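Local coordinates for nucleoprotein (Rift valley fever virus, PDB 3OV9), which encapsidates the viral genomic RNA, shielding it from nucleases and forming the nucleocapsid that serves as template for transcription and replication, at residues A[35-40]-A[98-103]; A[106-109]-A[114-117]; A[142-147]-A[163-168]. All coordinates share one frame; numbering follows the deposited sequence. Where two conformers were deposited one is given.

Interaction 1 (A[35-40]-A[98-103])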
loop_
_atom_site.group_PDB
_atom_site.type_symbol
_atom_site.label_atom_id
_atom_site.label_comp_id
_atom_site.label_asym_id
_atom_site.label_seq_id
_atom_site.Cartn_x
_atom_site.Cartn_y
_atom_site.Cartn_z
ATOM N N ALA A 35 11.240 34.773 -19.241
ATOM C CA ALA A 35 10.416 35.990 -19.307
ATOM C C ALA A 35 10.402 36.671 -20.677
ATOM O O ALA A 35 9.343 37.092 -21.152
ATOM C CB ALA A 35 10.835 36.972 -18.230
ATOM N N ARG A 36 11.571 36.785 -21.306
ATOM C CA ARG A 36 11.669 37.407 -22.630
ATOM C C ARG A 36 10.864 36.644 -23.680
ATOM O O ARG A 36 10.198 37.255 -24.519
ATOM C CB ARG A 36 13.132 37.545 -23.070
ATOM C CG ARG A 36 13.904 38.611 -22.315
ATOM C CD ARG A 36 15.391 38.575 -22.660
ATOM N NE ARG A 36 16.150 39.537 -21.862
ATOM C CZ ARG A 36 16.649 39.295 -20.651
ATOM N NH1 ARG A 36 16.483 38.110 -20.073
ATOM N NH2 ARG A 36 17.318 40.248 -20.013
ATOM N N ARG A 37 10.918 35.314 -23.624
ATOM C CA ARG A 37 10.145 34.475 -24.536
ATOM C C ARG A 37 8.643 34.591 -24.261
ATOM O O ARG A 37 7.843 34.613 -25.198
ATOM C CB ARG A 37 10.610 33.015 -24.479
ATOM C CG ARG A 37 10.000 32.094 -25.547
ATOM C CD ARG A 37 10.215 32.589 -26.977
ATOM N NE ARG A 37 9.688 31.635 -27.954
ATOM C CZ ARG A 37 9.312 31.942 -29.192
ATOM N NH1 ARG A 37 9.384 33.191 -29.634
ATOM N NH2 ARG A 37 8.850 30.990 -29.992
ATOM N N VAL A 38 8.275 34.676 -22.982
ATOM C CA VAL A 38 6.870 34.842 -22.587
ATOM C C VAL A 38 6.271 36.108 -23.211
ATOM O O VAL A 38 5.206 36.055 -23.831
ATOM C CB VAL A 38 6.690 34.849 -21.040
ATOM C CG1 VAL A 38 5.291 35.334 -20.650
ATOM C CG2 VAL A 38 6.927 33.461 -20.466
ATOM N N ILE A 39 6.971 37.229 -23.060
ATOM C CA ILE A 39 6.509 38.511 -23.602
ATOM C C ILE A 39 6.508 38.498 -25.138
ATOM O O ILE A 39 5.594 39.037 -25.766
ATOM C CB ILE A 39 7.322 39.698 -23.030
ATOM C CG1 ILE A 39 7.134 39.775 -21.511
ATOM C CG2 ILE A 39 6.903 41.028 -23.674
ATOM C CD1 ILE A 39 8.121 40.657 -20.807
ATOM N N GLU A 40 7.519 37.867 -25.734
ATOM C CA GLU A 40 7.574 37.723 -27.191
ATOM C C GLU A 40 6.341 36.993 -27.718
ATOM O O GLU A 40 5.725 37.434 -28.690
ATOM C CB GLU A 40 8.849 36.998 -27.633
ATOM C CG GLU A 40 9.039 36.952 -29.156
ATOM C CD GLU A 40 10.367 36.349 -29.574
ATOM O OE1 GLU A 40 10.834 35.395 -28.916
ATOM O OE2 GLU A 40 10.941 36.827 -30.577
ATOM N N SER A 98 7.380 23.459 -22.398
ATOM C CA SER A 98 8.597 24.006 -22.997
ATOM C C SER A 98 8.578 25.536 -23.015
ATOM O O SER A 98 7.534 26.158 -22.786
ATOM C CB SER A 98 8.788 23.464 -24.417
ATOM O OG SER A 98 7.871 24.056 -25.320
ATOM N N ARG A 99 9.740 26.119 -23.306
ATOM C CA ARG A 99 9.952 27.567 -23.372
ATOM C C ARG A 99 9.043 28.252 -24.395
ATOM O O ARG A 99 8.748 29.442 -24.294
ATOM C CB ARG A 99 11.418 27.809 -23.735
ATOM C CG ARG A 99 11.889 29.251 -23.749
ATOM C CD ARG A 99 13.356 29.332 -24.166
ATOM N NE ARG A 99 14.241 28.681 -23.199
ATOM C CZ ARG A 99 14.802 27.486 -23.369
ATOM N NH1 ARG A 99 14.588 26.794 -24.482
ATOM N NH2 ARG A 99 15.583 26.983 -22.425
ATOM N N ASP A 100 8.627 27.486 -25.403
ATOM C CA ASP A 100 7.826 28.010 -26.505
ATOM C C ASP A 100 6.322 27.949 -26.238
ATOM O O ASP A 100 5.517 28.188 -27.141
ATOM C CB ASP A 100 8.175 27.275 -27.805
ATOM C CG ASP A 100 9.629 27.462 -28.212
ATOM O OD1 ASP A 100 10.109 28.619 -28.228
ATOM O OD2 ASP A 100 10.293 26.450 -28.522
ATOM N N GLU A 101 5.952 27.630 -24.997
ATOM C CA GLU A 101 4.545 27.553 -24.599
ATOM C C GLU A 101 4.224 28.528 -23.471
ATOM O O GLU A 101 4.998 28.674 -22.518
ATOM C CB GLU A 101 4.178 26.132 -24.164
ATOM C CG GLU A 101 4.376 25.047 -25.230
ATOM C CD GLU A 101 3.236 24.956 -26.233
ATOM O OE1 GLU A 101 2.267 25.742 -26.142
ATOM O OE2 GLU A 101 3.313 24.083 -27.123
ATOM N N LEU A 102 3.072 29.184 -23.588
ATOM C CA LEU A 102 2.567 30.074 -22.546
ATOM C C LEU A 102 1.705 29.321 -21.543
ATOM O O LEU A 102 1.008 28.364 -21.898
ATOM C CB LEU A 102 1.742 31.211 -23.160
ATOM C CG LEU A 102 2.453 32.319 -23.938
ATOM C CD1 LEU A 102 1.434 33.199 -24.650
ATOM C CD2 LEU A 102 3.333 33.156 -23.021
ATOM N N THR A 103 1.780 29.757 -20.288
ATOM C CA THR A 103 0.847 29.354 -19.234
ATOM C C THR A 103 0.426 30.621 -18.501
ATOM O O THR A 103 1.093 31.654 -18.607
ATOM C CB THR A 103 1.477 28.386 -18.202
ATOM O OG1 THR A 103 2.479 29.071 -17.436
ATOM C CG2 THR A 103 2.086 27.168 -18.876
#
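L102 lays its CD2 methyl against the first turns of helix 35-46, 3.5 Å from V38 O and 3.8 Å from V38 CG1, and this is the tightly packed, buried half of the contact. V38 crosses it at a slant, while L41, L42 and Y45, further along the same helix, also touch the leucine. V38 also packs against R106 and A110 of helix 104-110, so its branches are enclosed by two parts of the chain.

The other half is polar and turned to solvent. R37 first runs over the backbone, with its CG only 3.2 Å from R99 O, then bends at chi2 (55°) and carries its guanidinium outward to D100. There NE reaches D100 OD1 at 3.1 Å and NH2 reaches that same OD1 at 3.2 Å, a side-on grip in which two nitrogens share one oxygen. NE meets the anti lone pair, whereas NH2 comes from above the carboxylate, whose plane stands almost perpendicular (88°) to the guanidinium. Neither bond is straight. The third nitrogen is held from within the helix, NH1 to E40 OE1 at 2.7 Å, which should fix the rotation of the group and spread its charge over two acids. D100 is exposed and touches a crystal neighbour, so its exact pose may owe something to lattice packing.

The type I turn S98-E101 thus presents D100 to the start of a helix that belongs to the oligomerization region, and R37, E40 and D100 form a salt-bridge network on the outer side of a loop-helix packing contact.

Interaction 2 (A[106-109]-A[114-117])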
loop_
_atom_site.group_PDB
_atom_site.type_symbol
_atom_site.label_atom_id
_atom_site.label_comp_id
_atom_site.label_asym_id
_atom_site.label_seq_id
_atom_site.Cartn_x
_atom_site.Cartn_y
_atom_site.Cartn_z
ATOM N N ARG A 106 3.093 31.845 -16.001
ATOM C CA ARG A 106 4.231 32.466 -16.687
ATOM C C ARG A 106 3.949 33.917 -17.081
ATOM O O ARG A 106 4.843 34.762 -17.029
ATOM C CB ARG A 106 4.648 31.638 -17.902
ATOM C CG ARG A 106 5.396 30.373 -17.517
ATOM C CD ARG A 106 5.708 29.493 -18.713
ATOM N NE ARG A 106 6.363 28.255 -18.291
ATOM C CZ ARG A 106 6.817 27.319 -19.118
ATOM N NH1 ARG A 106 6.693 27.459 -20.434
ATOM N NH2 ARG A 106 7.397 26.234 -18.625
ATOM N N VAL A 107 2.708 34.202 -17.469
ATOM C CA VAL A 107 2.303 35.578 -17.762
ATOM C C VAL A 107 2.444 36.454 -16.508
ATOM O O VAL A 107 3.038 37.535 -16.562
ATOM C CB VAL A 107 0.868 35.651 -18.349
ATOM C CG1 VAL A 107 0.431 37.107 -18.537
ATOM C CG2 VAL A 107 0.804 34.905 -19.684
ATOM N N ALA A 108 1.920 35.970 -15.383
ATOM C CA ALA A 108 2.028 36.675 -14.105
ATOM C C ALA A 108 3.482 36.898 -13.687
ATOM O O ALA A 108 3.833 37.966 -13.180
ATOM C CB ALA A 108 1.266 35.922 -13.011
ATOM N N ALA A 109 4.323 35.891 -13.917
ATOM C CA ALA A 109 5.728 35.950 -13.518
ATOM C C ALA A 109 6.546 36.901 -14.387
ATOM O O ALA A 109 7.381 37.660 -13.876
ATOM C CB ALA A 109 6.337 34.560 -13.532
ATOM N N TRP A 114 3.406 44.430 -12.496
ATOM C CA TRP A 114 1.966 44.686 -12.463
ATOM C C TRP A 114 1.247 43.685 -11.554
ATOM O O TRP A 114 0.379 44.071 -10.776
ATOM C CB TRP A 114 1.370 44.672 -13.873
ATOM C CG TRP A 114 -0.041 45.218 -13.945
ATOM C CD1 TRP A 114 -0.407 46.522 -14.139
ATOM C CD2 TRP A 114 -1.262 44.472 -13.828
ATOM N NE1 TRP A 114 -1.782 46.633 -14.149
ATOM C CE2 TRP A 114 -2.328 45.390 -13.960
ATOM C CE3 TRP A 114 -1.558 43.116 -13.629
ATOM C CZ2 TRP A 114 -3.671 44.995 -13.893
ATOM C CZ3 TRP A 114 -2.892 42.724 -13.562
ATOM C CH2 TRP A 114 -3.930 43.664 -13.699
ATOM N N THR A 115 1.631 42.412 -11.647
ATOM C CA THR A 115 1.056 41.344 -10.822
ATOM C C THR A 115 1.074 41.688 -9.335
ATOM O O THR A 115 0.059 41.540 -8.644
ATOM C CB THR A 115 1.795 39.999 -11.047
ATOM O OG1 THR A 115 1.782 39.673 -12.441
ATOM C CG2 THR A 115 1.144 38.859 -10.252
ATOM N N CYS A 116 2.217 42.165 -8.849
ATOM C CA CYS A 116 2.371 42.452 -7.424
ATOM C C CYS A 116 1.487 43.609 -6.963
ATOM O O CYS A 116 1.011 43.609 -5.827
ATOM C CB CYS A 116 3.835 42.707 -7.070
ATOM S SG CYS A 116 4.860 41.237 -7.247
ATOM N N GLN A 117 1.276 44.580 -7.849
ATOM C CA GLN A 117 0.354 45.685 -7.600
ATOM C C GLN A 117 -1.090 45.207 -7.570
ATOM O O GLN A 117 -1.888 45.680 -6.753
ATOM C CB GLN A 117 0.487 46.753 -8.682
ATOM C CG GLN A 117 1.792 47.510 -8.677
ATOM C CD GLN A 117 1.829 48.543 -9.776
ATOM O OE1 GLN A 117 1.100 49.538 -9.734
ATOM N NE2 GLN A 117 2.670 48.309 -10.780
#
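T115 and A108 carry this contact, which bridges the short break between helix 104-110 and helix 112-122. Its hydrogen bonding is concentrated in one group. The T115 hydroxyl donates to the backbone oxygen of A108, with OG1 and A108 O 2.8 Å apart. The approach lies in the carbonyl plane, on a lone pair, at a C=O...donor angle of 116°, so the hydroxyl comes in well to one side of the C=O direction. A chi1 of -55° puts OG1 beside the threonine's own backbone N, the position from which a helical threonine can also turn back on the carbonyl one turn earlier. OG1 does bond to L111 O as well, and since a hydroxyl has a single proton, the two carbonyls probably share it.

Van der Waals contact fills in around the bond. T115 OG1 sits 3.4 Å from A108 CA, and T115 CG2 lies 4.0 Å from A108 CB, a methyl beside a methyl. I58 of helix 50-63 touches both T115 and the neighbouring V107, S148 packs on A108, and both residues of the pair are buried.

Neighbouring residues of the two helices make their bonds and packing beyond the pair: R106, an RNA-binding position by similarity, bonds within its own chain to the loop before helix 104-110, while W114 meets F11 of a neighbouring subunit edge-to-face and Q117 NE2 bonds to A12 O of that subunit.

Chemically, a carbonyl near the C-terminal end of one helix receives a side-chain donor from the next. The bond satisfies the buried hydroxyl and links the two consecutive helices across their break.

Interaction 3 (A[142-147]-A[163-168])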
loop_
_atom_site.group_PDB
_atom_site.type_symbol
_atom_site.label_atom_id
_atom_site.label_comp_id
_atom_site.label_asym_id
_atom_site.label_seq_id
_atom_site.Cartn_x
_atom_site.Cartn_y
_atom_site.Cartn_z
ATOM N N ARG A 142 0.955 42.766 0.955
ATOM C CA ARG A 142 0.189 42.156 -0.129
ATOM C C ARG A 142 1.015 41.940 -1.397
ATOM O O ARG A 142 0.817 40.958 -2.101
ATOM C CB ARG A 142 -1.077 42.969 -0.431
ATOM C CG ARG A 142 -2.332 42.519 0.333
ATOM C CD ARG A 142 -2.137 42.559 1.839
ATOM N NE ARG A 142 -3.391 42.398 2.579
ATOM C CZ ARG A 142 -3.461 42.128 3.880
ATOM N NH1 ARG A 142 -2.354 41.970 4.594
ATOM N NH2 ARG A 142 -4.643 42.005 4.470
ATOM N N HIS A 143 1.955 42.846 -1.667
ATOM C CA HIS A 143 2.824 42.745 -2.843
ATOM C C HIS A 143 3.634 41.441 -2.899
ATOM O O HIS A 143 4.087 41.038 -3.974
ATOM C CB HIS A 143 3.781 43.944 -2.911
ATOM C CG HIS A 143 3.099 45.253 -3.162
ATOM N ND1 HIS A 143 2.636 46.056 -2.143
ATOM C CD2 HIS A 143 2.815 45.904 -4.315
ATOM C CE1 HIS A 143 2.090 47.145 -2.657
ATOM N NE2 HIS A 143 2.187 47.078 -3.972
ATOM N N MET A 144 3.809 40.795 -1.745
ATOM C CA MET A 144 4.602 39.564 -1.637
ATOM C C MET A 144 3.777 38.289 -1.852
ATOM O O MET A 144 4.326 37.185 -1.849
ATOM C CB MET A 144 5.297 39.491 -0.266
ATOM C CG MET A 144 6.418 40.500 -0.042
ATOM S SD MET A 144 7.263 40.261 1.536
ATOM C CE MET A 144 8.766 41.196 1.231
ATOM N N MET A 145 2.469 38.442 -2.044
ATOM C CA MET A 145 1.547 37.303 -2.022
ATOM C C MET A 145 1.334 36.610 -3.374
ATOM O O MET A 145 0.208 36.278 -3.750
ATOM C CB MET A 145 0.211 37.703 -1.382
ATOM C CG MET A 145 0.320 38.039 0.097
ATOM S SD MET A 145 -1.263 38.475 0.851
ATOM C CE MET A 145 -2.175 36.949 0.624
ATOM N N HIS A 146 2.430 36.393 -4.097
ATOM C CA HIS A 146 2.451 35.497 -5.258
ATOM C C HIS A 146 3.901 35.108 -5.541
ATOM O O HIS A 146 4.804 35.905 -5.276
ATOM C CB HIS A 146 1.807 36.143 -6.489
ATOM C CG HIS A 146 1.398 35.153 -7.535
ATOM N ND1 HIS A 146 2.161 34.891 -8.652
ATOM C CD2 HIS A 146 0.326 34.328 -7.612
ATOM C CE1 HIS A 146 1.565 33.970 -9.386
ATOM N NE2 HIS A 146 0.451 33.608 -8.776
ATOM N N PRO A 147 4.145 33.880 -6.053
ATOM C CA PRO A 147 5.529 33.512 -6.384
ATOM C C PRO A 147 6.199 34.474 -7.374
ATOM O O PRO A 147 7.431 34.590 -7.377
ATOM C CB PRO A 147 5.383 32.114 -6.991
ATOM C CG PRO A 147 4.177 31.554 -6.312
ATOM C CD PRO A 147 3.237 32.718 -6.149
ATOM N N ARG A 163 17.892 38.965 3.079
ATOM C CA ARG A 163 17.403 37.834 3.866
ATOM C C ARG A 163 16.020 38.121 4.451
ATOM O O ARG A 163 15.139 37.257 4.415
ATOM C CB ARG A 163 18.399 37.474 4.979
ATOM C CG ARG A 163 18.055 36.197 5.746
ATOM C CD ARG A 163 19.156 35.788 6.724
ATOM N NE ARG A 163 19.280 36.703 7.859
ATOM C CZ ARG A 163 20.300 37.537 8.051
ATOM N NH1 ARG A 163 21.306 37.581 7.186
ATOM N NH2 ARG A 163 20.317 38.328 9.115
ATOM N N ALA A 164 15.838 39.333 4.975
ATOM C CA ALA A 164 14.555 39.754 5.545
ATOM C C ALA A 164 13.441 39.752 4.501
ATOM O O ALA A 164 12.339 39.264 4.768
ATOM C CB ALA A 164 14.680 41.129 6.192
ATOM N N ILE A 165 13.735 40.294 3.319
ATOM C CA ILE A 165 12.779 40.326 2.205
ATOM C C ILE A 165 12.353 38.910 1.814
ATOM O O ILE A 165 11.160 38.639 1.650
ATOM C CB ILE A 165 13.357 41.097 0.972
ATOM C CG1 ILE A 165 13.384 42.612 1.229
ATOM C CG2 ILE A 165 12.594 40.762 -0.322
ATOM C CD1 ILE A 165 12.022 43.315 1.202
ATOM N N LEU A 166 13.332 38.015 1.690
ATOM C CA LEU A 166 13.076 36.637 1.274
ATOM C C LEU A 166 12.379 35.805 2.349
ATOM O O LEU A 166 11.473 35.036 2.034
ATOM C CB LEU A 166 14.362 35.956 0.790
ATOM C CG LEU A 166 14.941 36.484 -0.530
ATOM C CD1 LEU A 166 16.224 35.754 -0.892
ATOM C CD2 LEU A 166 13.929 36.389 -1.672
ATOM N N ASP A 167 12.788 35.976 3.607
ATOM C CA ASP A 167 12.131 35.306 4.734
ATOM C C ASP A 167 10.666 35.735 4.843
ATOM O O ASP A 167 9.781 34.891 5.017
ATOM C CB ASP A 167 12.866 35.583 6.053
ATOM C CG ASP A 167 14.183 34.818 6.180
ATOM O OD1 ASP A 167 14.451 33.899 5.375
ATOM O OD2 ASP A 167 14.954 35.136 7.109
ATOM N N ALA A 168 10.416 37.041 4.728
ATOM C CA ALA A 168 9.056 37.588 4.751
ATOM C C ALA A 168 8.192 37.001 3.634
ATOM O O ALA A 168 7.052 36.602 3.871
ATOM C CB ALA A 168 9.083 39.112 4.658
#
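M144 O is gripped by two nitrogens: H169 ND1, from the residue directly after A168, and H146 N, whose bond at 3.0 Å is weak. This carbonyl anchors the 3-10 turn 142-144 to helix 159-180 in the orthogonal helical bundle of the nucleoprotein. The same turn is closed internally by M145 N bonding to R142 O at 3.0 Å. Close by, A168 O is taken up by the hydroxyl of Y140; a backbone oxygen from each segment is thus bonded to a side chain outside the contact.

Between the segments themselves the contact is apolar and rests on one side chain. M144 sets out beside its backbone N (chi1 -69°), then runs extended and reaches the helix with its sulfur and terminal methyl. SD lies 3.8 Å from A168 CB, and CE fits between that methyl, at 4.0 Å, and the tip of I165, whose CD1 is 3.9 Å away. The methionine and isoleucine side chains cross at about a right angle. With SD and CE against A168 and I165, M144 spans residues one turn apart on the helix. V234 of helix 232-243 and F149 enclose M144 further, making this plain core packing away from the RNA-binding positions. At its far end the methionine reaches the backbone, with CE 3.5 Å from I165 O.

The three contacts follow one another along the chain and are joined through R106 and through H143 and H146 of segment 142-147. Interactions 1 and 2 lie with centres 14 Å apart: R106 NH1 is 2.8 Å from S98 O and 2.9 Å from E101 O, probable hydrogen bonds that tie a residue binding RNA by similarity to the loop of interaction 1. Interactions 2 and 3, also 14 Å apart, touch where C116 O is 3.3 Å from H143 CD2 and A108 CB is 4.1 Å from H146 CE1. Interactions 1 and 3 do not meet, their nearest atoms being about 9 Å apart. Both interactions 1 and 2 touch one neighbouring subunit, and interaction 1 also reaches another through R99, whereas interaction 3 stays within its own chain.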